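PDB 2FSW: PG_0823 protein from Porphyromonas gingivalis, which probably binds DNA as a winged-helix transcriptional regulator of the HxlR family. Local coordinates for residues I39-G42 with E43-A47. Residues are numbered along the deposited sequence; the frame is centred on the assembly and turned at random.
Sequences IRYG and ELKRA
Ile39, on the short strand 39-40 that runs into helix 41-47, packs against Glu43 and Leu44 in the first turn of the helix. With CG1 anti to the backbone N (chi1 -171°), the longer branch is directed at both residues: CG1 lies 3.6 Å from Glu43 CB, while CD1 touches the helix backbone, 3.6 Å from both N and CA of Leu44. Its other branch, CG2, meets Leu44 CG at 4.0 Å, the two side chains set roughly perpendicular. Ile34 of helix 27-34 and Leu60 of helix 53-65 extend this apolar cluster.

Three i to i+4 backbone bonds wind the turn. Leu44 N donates to the O of Arg40, the N-cap residue (3.0 Å), Lys45 N to Tyr41 O, and Arg46 N to Gly42 O. Gly42 O is also met by the side chain of Arg46, which bends at chi3 (-56°) and folds back to bring one guanidinium face over this oxygen, 3.4 Å from CZ.

The side chains of Tyr41 and Lys45 run alongside each other in the same direction, with Tyr41 OH 4.2 Å from Lys45 CD. Both polar ends converge on Glu53, through a hydrogen bond from the tyrosine and a salt bridge from the lysine, tying the helix to helix 53-65. Such a short strand leading directly into the first helix of the helix-turn-helix is characteristic of the winged-helix fold.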
loop_
_atom_site.group_PDB
_atom_site.type_symbol
_atom_site.label_atom_id
_atom_site.label_comp_id
_atom_site.label_asym_id
_atom_site.label_seq_id
_atom_site.Cartn_x
_atom_site.Cartn_y
_atom_site.Cartn_z
ATOM N N ILE B 39 -19.025 10.603 -5.534
ATOM C CA ILE B 39 -18.556 10.451 -6.898
ATOM C C ILE B 39 -19.322 9.350 -7.619
ATOM O O ILE B 39 -19.489 8.235 -7.094
ATOM C CB ILE B 39 -17.009 10.242 -6.953
ATOM C CG1 ILE B 39 -16.490 10.301 -8.400
ATOM C CG2 ILE B 39 -16.591 8.951 -6.226
ATOM C CD1 ILE B 39 -14.977 10.536 -8.513
ATOM N N ARG B 40 -19.819 9.690 -8.809
ATOM C CA ARG B 40 -20.440 8.730 -9.717
ATOM C C ARG B 40 -19.397 7.748 -10.221
ATOM O O ARG B 40 -18.238 8.117 -10.399
ATOM C CB ARG B 40 -21.065 9.449 -10.916
ATOM C CG ARG B 40 -22.585 9.563 -10.881
ATOM C CD ARG B 40 -23.185 9.436 -12.287
ATOM N NE ARG B 40 -22.899 8.126 -12.888
ATOM C CZ ARG B 40 -22.008 7.909 -13.849
ATOM N NH1 ARG B 40 -21.307 8.913 -14.359
ATOM N NH2 ARG B 40 -21.820 6.679 -14.303
ATOM N N TYR B 41 -19.813 6.505 -10.449
ATOM C CA TYR B 41 -18.951 5.478 -11.043
ATOM C C TYR B 41 -18.127 5.981 -12.236
ATOM O O TYR B 41 -16.924 5.754 -12.303
ATOM C CB TYR B 41 -19.800 4.285 -11.510
ATOM C CG TYR B 41 -19.009 3.264 -12.281
ATOM C CD1 TYR B 41 -18.378 2.211 -11.623
ATOM C CD2 TYR B 41 -18.861 3.364 -13.663
ATOM C CE1 TYR B 41 -17.632 1.275 -12.321
ATOM C CE2 TYR B 41 -18.114 2.436 -14.371
ATOM C CZ TYR B 41 -17.506 1.395 -13.690
ATOM O OH TYR B 41 -16.764 0.466 -14.373
ATOM N N GLY B 42 -18.798 6.640 -13.181
ATOM C CA GLY B 42 -18.167 7.109 -14.415
ATOM C C GLY B 42 -17.102 8.162 -14.182
ATOM O O GLY B 42 -16.068 8.146 -14.842
ATOM N N GLU B 43 -17.368 9.088 -13.258
ATOM C CA GLU B 43 -16.381 10.092 -12.855
ATOM C C GLU B 43 -15.164 9.417 -12.210
ATOM O O GLU B 43 -14.021 9.799 -12.484
ATOM C CB GLU B 43 -16.994 11.098 -11.879
ATOM C CG GLU B 43 -17.793 12.219 -12.515
ATOM C CD GLU B 43 -18.555 13.065 -11.491
ATOM O OE1 GLU B 43 -18.493 12.779 -10.266
ATOM O OE2 GLU B 43 -19.237 14.024 -11.924
ATOM N N LEU B 44 -15.430 8.408 -11.376
ATOM C CA LEU B 44 -14.393 7.660 -10.654
ATOM C C LEU B 44 -13.479 6.969 -11.659
ATOM O O LEU B 44 -12.258 7.097 -11.585
ATOM C CB LEU B 44 -15.022 6.630 -9.703
ATOM C CG LEU B 44 -14.409 6.292 -8.327
ATOM C CD1 LEU B 44 -14.815 4.878 -7.893
ATOM C CD2 LEU B 44 -12.888 6.462 -8.246
ATOM N N LYS B 45 -14.076 6.271 -12.625
ATOM C CA LYS B 45 -13.303 5.602 -13.676
ATOM C C LYS B 45 -12.440 6.576 -14.474
ATOM O O LYS B 45 -11.287 6.269 -14.794
ATOM C CB LYS B 45 -14.208 4.806 -14.619
ATOM C CG LYS B 45 -13.439 3.747 -15.383
ATOM C CD LYS B 45 -14.263 3.110 -16.465
ATOM C CE LYS B 45 -13.361 2.599 -17.569
ATOM N NZ LYS B 45 -14.132 2.408 -18.821
ATOM N N ARG B 46 -12.994 7.748 -14.785
ATOM C CA ARG B 46 -12.237 8.792 -15.480
ATOM C C ARG B 46 -11.186 9.473 -14.597
ATOM O O ARG B 46 -10.217 10.032 -15.112
ATOM C CB ARG B 46 -13.172 9.822 -16.117
ATOM C CG ARG B 46 -13.669 9.410 -17.507
ATOM C CD ARG B 46 -14.523 10.488 -18.149
ATOM N NE ARG B 46 -15.652 10.869 -17.299
ATOM C CZ ARG B 46 -16.873 10.339 -17.362
ATOM N NH1 ARG B 46 -17.158 9.384 -18.242
ATOM N NH2 ARG B 46 -17.817 10.766 -16.528
ATOM N N ALA B 47 -11.373 9.411 -13.274
ATOM C CA ALA B 47 -10.399 9.942 -12.316
ATOM C C ALA B 47 -9.160 9.039 -12.151
ATOM O O ALA B 47 -8.143 9.464 -11.593
ATOM C CB ALA B 47 -11.065 10.213 -10.975
#